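Non-atp dependent l-selective hydantoinase (Arthrobacter aurescens, PDB 1GKR) hydrolyses cyclic amides, opening 5-substituted hydantoins, aryl derivatives more readily than alkyl ones, with two zinc ions per subunit. Local coordinates at residues N8-A20 / S356-P368. Residues are numbered along the deposited sequence; the frame is centred on the assembly and turned at random.
Sequences NCRLVSSDGITEA and SLERLVEVMCEKP
Glu366 has CG anti to its carbonyl carbon (chi1 -78°) and runs extended beyond it, which carries its carboxylate to Ser14 at the turn of the hairpin of strands 9-13 and 16-25. Glu358 starts the same way but bends at chi2 (94°), and its chain folds along the turn toward Ile17. Ser14 N donates to Glu366 OE2 at 2.9 Å. The carboxylate oxygen is met on its syn side, 20° out of plane. Ser14 OG points to Glu366 OE1, but that oxygen is modelled too close to its neighbour, and this second bond is less certain. Ser14 CB also lies against Glu362 CB. Glu362 in turn is held by Arg359, whose NE and NH2 both donate to Glu362 OE1, side-on and nearly in the guanidinium plane.

The hairpin closes through a type I turn from Ser13 to Gly16. It belongs to the small beta domain that flanks the TIM barrel in the hydantoinase family, and helix 357-372 belongs to the barrel side, away from the zinc centre. The contact therefore joins the two domains. Strand 9-13 approaches the helix to 7.3 Å between axes.

Next to the turn, Glu358 CG lies close to Ser13 O and Gly16 N. Its carboxylate end reaches Ile17 CD1, with the two side chains roughly at right angles. Ser14 CA makes a CH-O contact to Glu358 O at 3.3 Å. Val12 CG2 meets Val361 CG2 and also touches Leu357 CB at 4.3 Å. Leu357 continues onto Phe51 of strand 51-62. Asp15 faces the second subunit, where it packs on Tyr375 of that chain.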
loop_
_atom_site.group_PDB
_atom_site.type_symbol
_atom_site.label_atom_id
_atom_site.label_comp_id
_atom_site.label_asym_id
_atom_site.label_seq_id
_atom_site.Cartn_x
_atom_site.Cartn_y
_atom_site.Cartn_z
ATOM N N ASN A 8 -44.416 -17.695 14.208
ATOM C CA ASN A 8 -44.537 -16.822 13.054
ATOM C C ASN A 8 -43.476 -15.756 13.137
ATOM O O ASN A 8 -43.759 -14.562 13.047
ATOM C CB ASN A 8 -45.920 -16.190 13.001
ATOM C CG ASN A 8 -47.009 -17.227 13.029
ATOM O OD1 ASN A 8 -46.976 -18.189 12.262
ATOM N ND2 ASN A 8 -47.981 -17.049 13.921
ATOM N N CYS A 9 -42.245 -16.205 13.326
ATOM C CA CYS A 9 -41.127 -15.290 13.424
ATOM C C CYS A 9 -40.472 -15.178 12.078
ATOM O O CYS A 9 -40.410 -16.150 11.335
ATOM C CB CYS A 9 -40.059 -15.817 14.378
ATOM S SG CYS A 9 -40.569 -16.134 16.043
ATOM N N ARG A 10 -39.992 -13.987 11.760
ATOM C CA ARG A 10 -39.239 -13.786 10.538
ATOM C C ARG A 10 -37.891 -13.531 11.213
ATOM O O ARG A 10 -37.480 -12.403 11.458
ATOM C CB ARG A 10 -39.746 -12.572 9.769
ATOM C CG ARG A 10 -39.632 -12.756 8.275
ATOM C CD ARG A 10 -40.039 -11.509 7.523
ATOM N NE ARG A 10 -41.476 -11.292 7.590
ATOM C CZ ARG A 10 -42.359 -11.995 6.888
ATOM N NH1 ARG A 10 -41.936 -12.952 6.066
ATOM N NH2 ARG A 10 -43.660 -11.748 7.016
ATOM N N LEU A 11 -37.260 -14.638 11.570
ATOM C CA LEU A 11 -35.999 -14.685 12.290
ATOM C C LEU A 11 -34.791 -14.184 11.507
ATOM O O LEU A 11 -34.456 -14.733 10.458
ATOM C CB LEU A 11 -35.807 -16.129 12.734
ATOM C CG LEU A 11 -34.621 -16.591 13.550
ATOM C CD1 LEU A 11 -34.333 -15.617 14.680
ATOM C CD2 LEU A 11 -34.960 -17.976 14.094
ATOM N N VAL A 12 -34.121 -13.146 12.008
ATOM C CA VAL A 12 -32.965 -12.612 11.292
ATOM C C VAL A 12 -31.606 -12.883 11.927
ATOM O O VAL A 12 -31.434 -12.805 13.149
ATOM C CB VAL A 12 -33.128 -11.081 11.000
ATOM C CG1 VAL A 12 -34.255 -10.520 11.799
ATOM C CG2 VAL A 12 -31.843 -10.334 11.271
ATOM N N SER A 13 -30.653 -13.245 11.074
ATOM C CA SER A 13 -29.287 -13.530 11.493
ATOM C C SER A 13 -28.419 -12.735 10.539
ATOM O O SER A 13 -28.939 -12.088 9.638
ATOM C CB SER A 13 -28.976 -15.020 11.379
ATOM O OG SER A 13 -28.916 -15.419 10.021
ATOM N N SER A 14 -27.107 -12.768 10.721
ATOM C CA SER A 14 -26.245 -11.991 9.843
ATOM C C SER A 14 -26.329 -12.435 8.398
ATOM O O SER A 14 -26.046 -11.653 7.500
ATOM C CB SER A 14 -24.794 -12.051 10.299
ATOM O OG SER A 14 -24.335 -13.381 10.260
ATOM N N ASP A 15 -26.718 -13.676 8.144
ATOM C CA ASP A 15 -26.781 -14.076 6.752
ATOM C C ASP A 15 -28.146 -14.428 6.161
ATOM O O ASP A 15 -28.240 -15.290 5.303
ATOM C CB ASP A 15 -25.776 -15.199 6.473
ATOM C CG ASP A 15 -25.926 -16.356 7.406
ATOM O OD1 ASP A 15 -27.072 -16.799 7.628
ATOM O OD2 ASP A 15 -24.886 -16.828 7.909
ATOM N N GLY A 16 -29.199 -13.739 6.590
ATOM C CA GLY A 16 -30.503 -14.015 6.019
ATOM C C GLY A 16 -31.667 -14.133 6.975
ATOM O O GLY A 16 -31.483 -14.319 8.174
ATOM N N ILE A 17 -32.874 -14.019 6.432
ATOM C CA ILE A 17 -34.084 -14.129 7.225
ATOM C C ILE A 17 -34.701 -15.501 6.982
ATOM O O ILE A 17 -34.883 -15.884 5.836
ATOM C CB ILE A 17 -35.145 -13.065 6.810
ATOM C CG1 ILE A 17 -34.715 -11.663 7.238
ATOM C CG2 ILE A 17 -36.481 -13.379 7.466
ATOM C CD1 ILE A 17 -33.522 -11.166 6.548
ATOM N N THR A 18 -35.003 -16.255 8.031
ATOM C CA THR A 18 -35.663 -17.536 7.822
ATOM C C THR A 18 -36.976 -17.557 8.604
ATOM O O THR A 18 -37.051 -17.084 9.731
ATOM C CB THR A 18 -34.773 -18.739 8.212
ATOM O OG1 THR A 18 -34.347 -18.615 9.564
ATOM C CG2 THR A 18 -33.540 -18.800 7.311
ATOM N N GLU A 19 -38.024 -18.080 7.980
ATOM C CA GLU A 19 -39.333 -18.137 8.611
ATOM C C GLU A 19 -39.536 -19.381 9.456
ATOM O O GLU A 19 -39.603 -20.483 8.920
ATOM C CB GLU A 19 -40.410 -18.079 7.545
ATOM C CG GLU A 19 -40.339 -16.827 6.718
ATOM C CD GLU A 19 -41.338 -16.833 5.581
ATOM O OE1 GLU A 19 -41.142 -17.609 4.618
ATOM O OE2 GLU A 19 -42.324 -16.067 5.651
ATOM N N ALA A 20 -39.654 -19.207 10.770
ATOM C CA ALA A 20 -39.856 -20.344 11.650
ATOM C C ALA A 20 -40.416 -19.968 13.010
ATOM O O ALA A 20 -40.734 -18.809 13.274
ATOM C CB ALA A 20 -38.557 -21.086 11.830
ATOM N N SER A 356 -28.783 -2.940 6.239
ATOM C CA SER A 356 -29.644 -4.109 6.173
ATOM C C SER A 356 -29.815 -4.712 7.557
ATOM O O SER A 356 -28.937 -4.578 8.424
ATOM C CB SER A 356 -29.063 -5.150 5.231
ATOM O OG SER A 356 -27.798 -5.577 5.675
ATOM N N LEU A 357 -30.960 -5.352 7.775
ATOM C CA LEU A 357 -31.226 -5.981 9.055
ATOM C C LEU A 357 -30.141 -6.997 9.357
ATOM O O LEU A 357 -29.688 -7.107 10.496
ATOM C CB LEU A 357 -32.583 -6.685 9.044
ATOM C CG LEU A 357 -33.768 -5.870 9.552
ATOM C CD1 LEU A 357 -35.076 -6.571 9.247
ATOM C CD2 LEU A 357 -33.611 -5.679 11.037
ATOM N N GLU A 358 -29.721 -7.733 8.332
ATOM C CA GLU A 358 -28.708 -8.760 8.503
ATOM C C GLU A 358 -27.412 -8.198 9.036
ATOM O O GLU A 358 -26.793 -8.785 9.918
ATOM C CB GLU A 358 -28.445 -9.492 7.185
ATOM C CG GLU A 358 -29.622 -10.322 6.678
ATOM C CD GLU A 358 -30.499 -9.571 5.691
ATOM O OE1 GLU A 358 -30.716 -8.353 5.879
ATOM O OE2 GLU A 358 -30.981 -10.208 4.726
ATOM N N ARG A 359 -26.994 -7.058 8.503
ATOM C CA ARG A 359 -25.754 -6.452 8.956
ATOM C C ARG A 359 -25.904 -5.901 10.379
ATOM O O ARG A 359 -24.994 -6.024 11.208
ATOM C CB ARG A 359 -25.337 -5.346 8.000
ATOM C CG ARG A 359 -24.163 -4.562 8.508
ATOM C CD ARG A 359 -23.002 -4.656 7.564
ATOM N NE ARG A 359 -22.350 -5.955 7.608
ATOM C CZ ARG A 359 -21.722 -6.498 6.568
ATOM N NH1 ARG A 359 -21.668 -5.859 5.405
ATOM N NH2 ARG A 359 -21.137 -7.679 6.690
ATOM N N LEU A 360 -27.061 -5.302 10.655
ATOM C CA LEU A 360 -27.336 -4.748 11.971
ATOM C C LEU A 360 -27.185 -5.827 13.022
ATOM O O LEU A 360 -26.562 -5.612 14.055
ATOM C CB LEU A 360 -28.752 -4.174 12.028
ATOM C CG LEU A 360 -29.132 -3.449 13.324
ATOM C CD1 LEU A 360 -30.165 -2.383 13.032
ATOM C CD2 LEU A 360 -29.661 -4.435 14.337
ATOM N N VAL A 361 -27.754 -6.994 12.763
ATOM C CA VAL A 361 -27.649 -8.083 13.721
ATOM C C VAL A 361 -26.206 -8.555 13.883
ATOM O O VAL A 361 -25.799 -8.992 14.960
ATOM C CB VAL A 361 -28.552 -9.266 13.308
ATOM C CG1 VAL A 361 -28.160 -10.536 14.045
ATOM C CG2 VAL A 361 -29.982 -8.918 13.631
ATOM N N GLU A 362 -25.428 -8.446 12.815
ATOM C CA GLU A 362 -24.040 -8.871 12.858
ATOM C C GLU A 362 -23.193 -7.981 13.758
ATOM O O GLU A 362 -22.430 -8.483 14.596
ATOM C CB GLU A 362 -23.435 -8.874 11.456
ATOM C CG GLU A 362 -22.048 -9.479 11.418
ATOM C CD GLU A 362 -21.382 -9.349 10.067
ATOM O OE1 GLU A 362 -21.465 -8.246 9.477
ATOM O OE2 GLU A 362 -20.765 -10.339 9.607
ATOM N N VAL A 363 -23.331 -6.666 13.591
ATOM C CA VAL A 363 -22.544 -5.721 14.381
ATOM C C VAL A 363 -23.081 -5.411 15.793
ATOM O O VAL A 363 -22.327 -4.937 16.655
ATOM C CB VAL A 363 -22.375 -4.386 13.633
ATOM C CG1 VAL A 363 -21.782 -4.619 12.272
ATOM C CG2 VAL A 363 -23.700 -3.695 13.519
ATOM N N MET A 364 -24.367 -5.676 16.031
ATOM C CA MET A 364 -24.964 -5.399 17.331
ATOM C C MET A 364 -25.213 -6.626 18.178
ATOM O O MET A 364 -25.502 -6.493 19.371
ATOM C CB MET A 364 -26.276 -4.618 17.179
ATOM C CG MET A 364 -26.050 -3.222 16.684
ATOM S SD MET A 364 -27.506 -2.199 16.660
ATOM C CE MET A 364 -27.453 -1.505 18.304
ATOM N N CYS A 365 -25.105 -7.814 17.584
ATOM C CA CYS A 365 -25.340 -9.042 18.331
ATOM C C CYS A 365 -24.243 -10.078 18.182
ATOM O O CYS A 365 -23.586 -10.446 19.150
ATOM C CB CYS A 365 -26.661 -9.681 17.904
ATOM S SG CYS A 365 -28.076 -8.557 17.853
ATOM N N GLU A 366 -24.047 -10.548 16.959
ATOM C CA GLU A 366 -23.064 -11.586 16.697
ATOM C C GLU A 366 -21.602 -11.285 17.001
ATOM O O GLU A 366 -21.015 -11.945 17.862
ATOM C CB GLU A 366 -23.210 -12.062 15.255
ATOM C CG GLU A 366 -24.383 -13.003 15.062
ATOM C CD GLU A 366 -24.772 -13.189 13.606
ATOM O OE1 GLU A 366 -23.861 -13.174 12.749
ATOM O OE2 GLU A 366 -25.987 -13.367 13.334
ATOM N N LYS A 367 -21.009 -10.310 16.313
ATOM C CA LYS A 367 -19.603 -10.011 16.536
ATOM C C LYS A 367 -19.254 -9.663 17.985
ATOM O O LYS A 367 -18.290 -10.200 18.548
ATOM C CB LYS A 367 -19.132 -8.904 15.585
ATOM C CG LYS A 367 -18.332 -9.423 14.398
ATOM C CD LYS A 367 -18.296 -8.393 13.266
ATOM C CE LYS A 367 -17.386 -8.846 12.127
ATOM N NZ LYS A 367 -17.644 -10.279 11.790
ATOM N N PRO A 368 -20.006 -8.743 18.607
ATOM C CA PRO A 368 -19.602 -8.487 19.991
ATOM C C PRO A 368 -19.552 -9.784 20.831
ATOM O O PRO A 368 -18.575 -10.032 21.523
ATOM C CB PRO A 368 -20.636 -7.461 20.478
ATOM C CG PRO A 368 -21.721 -7.470 19.400
ATOM C CD PRO A 368 -21.015 -7.775 18.149
#